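Long-range contact in aspartate aminotransferase, cytoplasmic (Schizosaccharomyces pombe 972h-, PDB 6JPK), which catalyses the reversible, pyridoxal phosphate-dependent transfer of an amino group from L-aspartate to 2-oxoglutarate, giving oxaloacetate and L-glutamate: residues A[108-120]-A[138-150]. The protein carries 1 engineered substitution. Numbering follows the deposited sequence.
Sequences GTGANFLAASFIE and WPVHRTLWEKLGV. With PO4 (phosphate ion), chain C.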
ATOM      1  N   GLY A 108      -9.378   2.400  -1.538  1.00  7.90           N
ATOM      2  CA  GLY A 108      -9.844   3.121  -2.715  1.00  7.19           C
ATOM      3  C   GLY A 108      -8.775   4.005  -3.337  1.00  7.57           C
ATOM      4  O   GLY A 108      -8.699   4.134  -4.563  1.00  6.55           O
ATOM      5  N   THR A 109      -7.938   4.632  -2.510  1.00  6.90           N
ATOM      6  CA  THR A 109      -6.911   5.513  -3.064  1.00  6.92           C
ATOM      7  C   THR A 109      -5.922   4.726  -3.916  1.00  8.69           C
ATOM      8  O   THR A 109      -5.569   5.145  -5.024  1.00  7.40           O
ATOM      9  CB  THR A 109      -6.185   6.257  -1.948  1.00  9.90           C
ATOM     10  OG1 THR A 109      -7.142   7.014  -1.205  1.00 11.79           O
ATOM     11  CG2 THR A 109      -5.141   7.217  -2.540  1.00  8.67           C
ATOM     12  N   GLY A 110      -5.470   3.573  -3.408  1.00  8.06           N
ATOM     13  CA  GLY A 110      -4.587   2.720  -4.183  1.00  6.20           C
ATOM     14  C   GLY A 110      -5.237   2.176  -5.440  1.00  6.40           C
ATOM     15  O   GLY A 110      -4.567   2.012  -6.463  1.00  6.38           O
ATOM     16  N   ALA A 111      -6.545   1.887  -5.394  1.00  6.24           N
ATOM     17  CA  ALA A 111      -7.235   1.500  -6.623  1.00  9.06           C
ATOM     18  C   ALA A 111      -7.210   2.635  -7.646  1.00  7.62           C
ATOM     19  O   ALA A 111      -6.950   2.408  -8.835  1.00  6.73           O
ATOM     20  CB  ALA A 111      -8.675   1.081  -6.322  1.00  7.28           C
ATOM     21  N   ASN A 112      -7.475   3.863  -7.198  1.00  8.18           N
ATOM     22  CA  ASN A 112      -7.401   5.012  -8.096  1.00  9.16           C
ATOM     23  C   ASN A 112      -5.987   5.181  -8.648  1.00  6.49           C
ATOM     24  O   ASN A 112      -5.805   5.522  -9.825  1.00  7.31           O
ATOM     25  CB  ASN A 112      -7.857   6.287  -7.365  1.00 10.98           C
ATOM     26  CG  ASN A 112      -9.385   6.441  -7.337  1.00 14.55           C
ATOM     27  OD1 ASN A 112      -9.984   6.896  -8.307  1.00 19.28           O
ATOM     28  ND2 ASN A 112     -10.013   6.057  -6.224  1.00 12.98           N
ATOM     29  N   PHE A 113      -4.969   4.945  -7.813  1.00  6.43           N
ATOM     30  CA  PHE A 113      -3.597   5.070  -8.291  1.00 11.24           C
ATOM     31  C   PHE A 113      -3.310   4.038  -9.369  1.00 11.89           C
ATOM     32  O   PHE A 113      -2.697   4.351 -10.401  1.00  6.91           O
ATOM     33  CB  PHE A 113      -2.611   4.931  -7.127  1.00 10.42           C
ATOM     34  CG  PHE A 113      -1.171   4.997  -7.553  1.00 12.34           C
ATOM     35  CD1 PHE A 113      -0.450   3.835  -7.792  1.00 15.21           C
ATOM     36  CD2 PHE A 113      -0.547   6.218  -7.747  1.00 11.78           C
ATOM     37  CE1 PHE A 113       0.875   3.887  -8.208  1.00 18.32           C
ATOM     38  CE2 PHE A 113       0.775   6.284  -8.153  1.00 13.12           C
ATOM     39  CZ  PHE A 113       1.492   5.120  -8.384  1.00 14.15           C
ATOM     40  N   LEU A 114      -3.783   2.805  -9.165  1.00  8.00           N
ATOM     41  CA  LEU A 114      -3.602   1.760 -10.171  1.00  8.79           C
ATOM     42  C   LEU A 114      -4.268   2.139 -11.486  1.00  9.23           C
ATOM     43  O   LEU A 114      -3.657   2.038 -12.558  1.00  7.23           O
ATOM     44  CB  LEU A 114      -4.186   0.438  -9.675  1.00 10.94           C
ATOM     45  CG  LEU A 114      -3.278  -0.645  -9.108  1.00 22.56           C
ATOM     46  CD1 LEU A 114      -4.129  -1.870  -8.771  1.00 20.67           C
ATOM     47  CD2 LEU A 114      -2.184  -0.999 -10.113  1.00 23.32           C
ATOM     48  N   ALA A 115      -5.543   2.523 -11.429  1.00  7.08           N
ATOM     49  CA  ALA A 115      -6.262   2.836 -12.654  1.00  8.51           C
ATOM     50  C   ALA A 115      -5.605   3.996 -13.381  1.00  7.79           C
ATOM     51  O   ALA A 115      -5.427   3.953 -14.603  1.00  9.94           O
ATOM     52  CB  ALA A 115      -7.725   3.149 -12.339  1.00  8.24           C
ATOM     53  N   ALA A 116      -5.212   5.034 -12.636  1.00  8.78           N
ATOM     54  CA  ALA A 116      -4.634   6.218 -13.260  1.00  7.77           C
ATOM     55  C   ALA A 116      -3.267   5.917 -13.862  1.00  9.55           C
ATOM     56  O   ALA A 116      -2.967   6.378 -14.966  1.00  7.74           O
ATOM     57  CB  ALA A 116      -4.533   7.356 -12.247  1.00  7.11           C
ATOM     58  N   SER A 117      -2.425   5.155 -13.148  1.00  9.39           N
ATOM     59  CA  SER A 117      -1.137   4.750 -13.714  1.00 11.01           C
ATOM     60  C   SER A 117      -1.334   3.974 -15.007  1.00  9.44           C
ATOM     61  O   SER A 117      -0.703   4.273 -16.028  1.00  8.16           O
ATOM     62  CB  SER A 117      -0.342   3.899 -12.723  1.00 16.40           C
ATOM     63  OG  SER A 117      -0.117   4.588 -11.514  1.00 25.26           O
ATOM     64  N   PHE A 118      -2.217   2.975 -14.984  1.00  7.80           N
ATOM     65  CA  PHE A 118      -2.477   2.215 -16.199  1.00  8.06           C
ATOM     66  C   PHE A 118      -2.999   3.118 -17.317  1.00 12.01           C
ATOM     67  O   PHE A 118      -2.516   3.066 -18.456  1.00  8.61           O
ATOM     68  CB  PHE A 118      -3.475   1.083 -15.936  1.00  7.96           C
ATOM     69  CG  PHE A 118      -3.844   0.351 -17.187  1.00  8.26           C
ATOM     70  CD1 PHE A 118      -3.016  -0.630 -17.690  1.00  8.49           C
ATOM     71  CD2 PHE A 118      -4.974   0.706 -17.906  1.00  8.35           C
ATOM     72  CE1 PHE A 118      -3.325  -1.283 -18.874  1.00  8.82           C
ATOM     73  CE2 PHE A 118      -5.285   0.071 -19.076  1.00  8.67           C
ATOM     74  CZ  PHE A 118      -4.450  -0.934 -19.569  1.00  8.91           C
ATOM     75  N   ILE A 119      -4.001   3.944 -17.013  1.00  8.11           N
ATOM     76  CA  ILE A 119      -4.622   4.764 -18.054  1.00  8.33           C
ATOM     77  C   ILE A 119      -3.627   5.783 -18.612  1.00  9.17           C
ATOM     78  O   ILE A 119      -3.622   6.064 -19.816  1.00 10.06           O
ATOM     79  CB  ILE A 119      -5.901   5.429 -17.512  1.00  8.12           C
ATOM     80  CG1 ILE A 119      -6.993   4.361 -17.315  1.00  8.02           C
ATOM     81  CG2 ILE A 119      -6.405   6.513 -18.468  1.00  8.36           C
ATOM     82  CD1 ILE A 119      -8.149   4.798 -16.401  1.00  7.77           C
ATOM     83  N   GLU A 120      -2.767   6.344 -17.757  1.00 10.52           N
ATOM     84  CA  GLU A 120      -1.761   7.287 -18.244  1.00 10.73           C
ATOM     85  C   GLU A 120      -0.820   6.620 -19.245  1.00 10.41           C
ATOM     86  O   GLU A 120      -0.586   7.146 -20.338  1.00 12.66           O
ATOM     87  CB  GLU A 120      -0.977   7.885 -17.070  1.00 10.58           C
ATOM     88  CG  GLU A 120      -0.028   9.022 -17.473  1.00 14.64           C
ATOM     89  CD  GLU A 120       1.285   8.535 -18.074  1.00 23.11           C
ATOM     90  OE1 GLU A 120       1.809   9.222 -18.974  1.00 29.12           O
ATOM     91  OE2 GLU A 120       1.793   7.468 -17.667  1.00 26.53           O
ATOM     92  N   TRP A 138     -13.341  15.088  -4.033  1.00  8.88           N
ATOM     93  CA  TRP A 138     -12.253  14.697  -3.148  1.00 16.86           C
ATOM     94  C   TRP A 138     -10.927  15.240  -3.688  1.00 15.97           C
ATOM     95  O   TRP A 138     -10.555  14.917  -4.828  1.00 13.42           O
ATOM     96  CB  TRP A 138     -12.216  13.175  -3.047  1.00 23.85           C
ATOM     97  CG  TRP A 138     -11.222  12.644  -2.088  1.00 34.76           C
ATOM     98  CD1 TRP A 138     -10.893  13.160  -0.867  1.00 39.20           C
ATOM     99  CD2 TRP A 138     -10.408  11.481  -2.268  1.00 41.67           C
ATOM    100  NE1 TRP A 138      -9.924  12.385  -0.273  1.00 42.34           N
ATOM    101  CE2 TRP A 138      -9.609  11.348  -1.114  1.00 43.40           C
ATOM    102  CE3 TRP A 138     -10.281  10.535  -3.293  1.00 46.99           C
ATOM    103  CZ2 TRP A 138      -8.694  10.304  -0.956  1.00 45.99           C
ATOM    104  CZ3 TRP A 138      -9.372   9.500  -3.133  1.00 48.54           C
ATOM    105  CH2 TRP A 138      -8.592   9.395  -1.975  1.00 46.57           C
ATOM    106  N   PRO A 139     -10.211  16.082  -2.929  1.00 18.24           N
ATOM    107  CA  PRO A 139      -9.061  16.810  -3.510  1.00 18.28           C
ATOM    108  C   PRO A 139      -7.937  15.915  -4.017  1.00 16.31           C
ATOM    109  O   PRO A 139      -7.187  16.330  -4.911  1.00 13.04           O
ATOM    110  CB  PRO A 139      -8.581  17.700  -2.351  1.00 22.48           C
ATOM    111  CG  PRO A 139      -9.788  17.816  -1.434  1.00 22.15           C
ATOM    112  CD  PRO A 139     -10.474  16.476  -1.532  1.00 20.10           C
ATOM    113  N   VAL A 140      -7.806  14.696  -3.493  1.00 15.69           N
ATOM    114  CA  VAL A 140      -6.792  13.786  -4.007  1.00 18.23           C
ATOM    115  C   VAL A 140      -7.083  13.361  -5.445  1.00 14.95           C
ATOM    116  O   VAL A 140      -6.166  12.944  -6.156  1.00 14.83           O
ATOM    117  CB  VAL A 140      -6.659  12.579  -3.056  1.00 19.96           C
ATOM    118  CG1 VAL A 140      -5.727  11.534  -3.618  1.00 18.88           C
ATOM    119  CG2 VAL A 140      -6.133  13.058  -1.703  1.00 23.37           C
ATOM    120  N   HIS A 141      -8.331  13.457  -5.910  1.00 15.09           N
ATOM    121  CA  HIS A 141      -8.595  13.112  -7.306  1.00 15.18           C
ATOM    122  C   HIS A 141      -7.753  13.963  -8.247  1.00 13.62           C
ATOM    123  O   HIS A 141      -7.254  13.465  -9.262  1.00 19.12           O
ATOM    124  CB  HIS A 141     -10.079  13.268  -7.640  1.00 21.23           C
ATOM    125  CG  HIS A 141     -10.920  12.098  -7.228  1.00 29.41           C
ATOM    126  ND1 HIS A 141     -12.299  12.120  -7.270  1.00 29.99           N
ATOM    127  CD2 HIS A 141     -10.576  10.872  -6.769  1.00 28.01           C
ATOM    128  CE1 HIS A 141     -12.767  10.959  -6.843  1.00 29.70           C
ATOM    129  NE2 HIS A 141     -11.742  10.185  -6.536  1.00 29.57           N
ATOM    130  N   ARG A 142      -7.562  15.241  -7.920  1.00  7.75           N
ATOM    131  CA  ARG A 142      -6.781  16.097  -8.805  1.00 10.37           C
ATOM    132  C   ARG A 142      -5.291  15.798  -8.696  1.00 10.07           C
ATOM    133  O   ARG A 142      -4.631  15.552  -9.707  1.00  7.88           O
ATOM    134  CB  ARG A 142      -7.038  17.576  -8.510  1.00  7.23           C
ATOM    135  CG  ARG A 142      -6.043  18.477  -9.242  1.00  8.35           C
ATOM    136  CD  ARG A 142      -6.298  19.973  -9.011  1.00 12.21           C
ATOM    137  NE  ARG A 142      -7.560  20.404  -9.615  1.00 12.57           N
ATOM    138  CZ  ARG A 142      -7.704  20.819 -10.871  1.00 13.41           C
ATOM    139  NH1 ARG A 142      -6.665  20.871 -11.710  1.00 10.68           N
ATOM    140  NH2 ARG A 142      -8.905  21.194 -11.291  1.00 14.77           N
ATOM    141  N   THR A 143      -4.741  15.819  -7.475  1.00  7.91           N
ATOM    142  CA  THR A 143      -3.293  15.687  -7.323  1.00  9.72           C
ATOM    143  C   THR A 143      -2.809  14.299  -7.715  1.00  7.11           C
ATOM    144  O   THR A 143      -1.720  14.165  -8.273  1.00  9.48           O
ATOM    145  CB  THR A 143      -2.860  16.014  -5.882  1.00  9.14           C
ATOM    146  OG1 THR A 143      -3.583  15.197  -4.954  1.00 10.74           O
ATOM    147  CG2 THR A 143      -3.135  17.469  -5.562  1.00 14.20           C
ATOM    148  N   LEU A 144      -3.598  13.257  -7.458  1.00  6.88           N
ATOM    149  CA  LEU A 144      -3.153  11.918  -7.833  1.00  7.83           C
ATOM    150  C   LEU A 144      -2.940  11.814  -9.339  1.00 10.69           C
ATOM    151  O   LEU A 144      -1.933  11.251  -9.797  1.00  8.22           O
ATOM    152  CB  LEU A 144      -4.164  10.878  -7.337  1.00  8.15           C
ATOM    153  CG  LEU A 144      -3.885   9.401  -7.630  1.00 14.20           C
ATOM    154  CD1 LEU A 144      -4.364   8.516  -6.470  1.00 11.27           C
ATOM    155  CD2 LEU A 144      -4.533   8.961  -8.947  1.00 11.94           C
ATOM    156  N   TRP A 145      -3.867  12.380 -10.128  1.00  7.08           N
ATOM    157  CA  TRP A 145      -3.765  12.297 -11.581  1.00  9.98           C
ATOM    158  C   TRP A 145      -2.692  13.231 -12.112  1.00  7.84           C
ATOM    159  O   TRP A 145      -1.930  12.851 -13.010  1.00  9.70           O
ATOM    160  CB  TRP A 145      -5.119  12.607 -12.232  1.00  8.07           C
ATOM    161  CG  TRP A 145      -6.065  11.442 -12.179  1.00  9.42           C
ATOM    162  CD1 TRP A 145      -6.860  11.074 -11.135  1.00 11.23           C
ATOM    163  CD2 TRP A 145      -6.313  10.493 -13.223  1.00  8.69           C
ATOM    164  NE1 TRP A 145      -7.586   9.949 -11.460  1.00 10.74           N
ATOM    165  CE2 TRP A 145      -7.261   9.569 -12.734  1.00  8.71           C
ATOM    166  CE3 TRP A 145      -5.814  10.327 -14.519  1.00  8.27           C
ATOM    167  CZ2 TRP A 145      -7.728   8.507 -13.494  1.00  9.96           C
ATOM    168  CZ3 TRP A 145      -6.283   9.265 -15.278  1.00  9.48           C
ATOM    169  CH2 TRP A 145      -7.232   8.372 -14.763  1.00  8.57           C
ATOM    170  N   GLU A 146      -2.623  14.458 -11.583  1.00  7.97           N
ATOM    171  CA  GLU A 146      -1.575  15.394 -11.998  1.00 10.61           C
ATOM    172  C   GLU A 146      -0.181  14.850 -11.691  1.00 12.81           C
ATOM    173  O   GLU A 146       0.746  15.018 -12.499  1.00 14.89           O
ATOM    174  CB  GLU A 146      -1.769  16.759 -11.322  1.00 14.48           C
ATOM    175  CG  GLU A 146      -2.921  17.608 -11.891  1.00 16.88           C
ATOM    176  CD  GLU A 146      -3.179  18.910 -11.113  1.00 22.86           C
ATOM    177  OE1 GLU A 146      -2.635  19.070  -9.993  1.00 21.27           O
ATOM    178  OE2 GLU A 146      -3.934  19.779 -11.630  1.00 23.30           O
ATOM    179  N   LYS A 147      -0.004  14.207 -10.527  1.00 10.68           N
ATOM    180  CA  LYS A 147       1.303  13.630 -10.201  1.00 13.67           C
ATOM    181  C   LYS A 147       1.711  12.554 -11.198  1.00 13.77           C
ATOM    182  O   LYS A 147       2.904  12.331 -11.407  1.00 16.01           O
ATOM    183  CB  LYS A 147       1.317  13.023  -8.792  1.00 22.16           C
ATOM    184  CG  LYS A 147       1.140  14.000  -7.626  1.00 30.63           C
ATOM    185  CD  LYS A 147       2.135  15.130  -7.626  1.00 35.67           C
ATOM    186  CE  LYS A 147       2.041  15.896  -6.305  1.00 36.70           C
ATOM    187  NZ  LYS A 147       3.100  16.931  -6.219  1.00 36.00           N
ATOM    188  N   LEU A 148       0.748  11.863 -11.805  1.00 10.20           N
ATOM    189  CA  LEU A 148       1.059  10.868 -12.823  1.00 10.82           C
ATOM    190  C   LEU A 148       1.171  11.473 -14.204  1.00 15.38           C
ATOM    191  O   LEU A 148       1.341  10.733 -15.173  1.00 18.71           O
ATOM    192  CB  LEU A 148       0.010   9.753 -12.823  1.00 14.05           C
ATOM    193  CG  LEU A 148       0.098   8.872 -11.577  1.00 11.44           C
ATOM    194  CD1 LEU A 148      -1.135   7.997 -11.407  1.00 12.95           C
ATOM    195  CD2 LEU A 148       1.371   8.020 -11.633  1.00  7.64           C
ATOM    196  N   GLY A 149       1.096  12.797 -14.318  1.00 15.37           N
ATOM    197  CA  GLY A 149       1.328  13.459 -15.581  1.00 16.55           C
ATOM    198  C   GLY A 149       0.102  13.684 -16.437  1.00 18.14           C
ATOM    199  O   GLY A 149       0.247  14.092 -17.593  1.00 15.29           O
ATOM    200  N   VAL A 150      -1.100  13.437 -15.917  1.00 16.20           N
ATOM    201  CA  VAL A 150      -2.321  13.675 -16.678  1.00 12.06           C
ATOM    202  C   VAL A 150      -2.848  15.066 -16.352  1.00 12.28           C
ATOM    203  O   VAL A 150      -2.852  15.493 -15.189  1.00 15.26           O
ATOM    204  CB  VAL A 150      -3.372  12.588 -16.379  1.00  9.77           C
ATOM    205  CG1 VAL A 150      -4.608  12.757 -17.284  1.00  8.50           C
ATOM    206  CG2 VAL A 150      -2.770  11.212 -16.584  1.00  8.35           C
TER
HETATM  207  P   PO4 C 501      -9.734   5.024   0.938  1.00 14.97           P
HETATM  208  O1  PO4 C 501      -8.379   5.188   0.279  1.00 11.88           O
HETATM  209  O2  PO4 C 501     -10.370   3.702   0.577  1.00 14.75           O
HETATM  210  O3  PO4 C 501      -9.532   5.123   2.436  1.00 12.88           O
HETATM  211  O4  PO4 C 501     -10.695   6.109   0.517  1.00 18.43           O
HETATM  212  O   HOH W   1      -8.828   7.180 -10.434  1.00 33.64           O
HETATM  213  O   HOH W   2       1.379  11.852 -19.654  1.00 40.19           O
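Segment 108-120 of helix 107-127 and helix 140-147 run side by side in roughly the same direction, their axes 9.8 Å apart at closest approach and crossing at -39°, the CA atoms of Phe113 and Leu144, and of Ala116 and Trp145, lying nearest each other. Leu144 is a knob in the hole formed by Thr109, Asn112, Phe113 and Ala116: its CD1 meets Phe113 CB, while its CD2 lies 3.7 Å from Ala116 CB. The same Ala116 methyl sits over the six-membered ring of Trp145, 3.5 Å from the centroid and 10° off the normal, a CH-pi contact; Ile119 CD1 touches that ring at its edge. Trp145 CG lies anti to the carbonyl carbon (chi1 -79°), which turns one indole face onto this methyl. One turn after Leu144, Leu148 sets CD1 against Ala116 CB and CD2 3.9 Å from Phe113 CE2. Gly149 closes helix 140-147 in a Schellman motif, and Val150 CG2 then packs 3.6 Å from Glu120 CG, whose carboxylate pairs with Lys125. Asn112 ND2 and His141 NE2 both hydrogen-bond to Asp219 OD2, tying the helices through one carboxylate oxygen. Near the N-terminal end of helix 107-127, Gly108 N donates a 2.7 Å hydrogen bond to phosphate O2. The ion probably marks the cofactor's phosphate site, near Trp138, which probably binds L-aspartate; both helices pack on the central sheet of the fold-type I large domain.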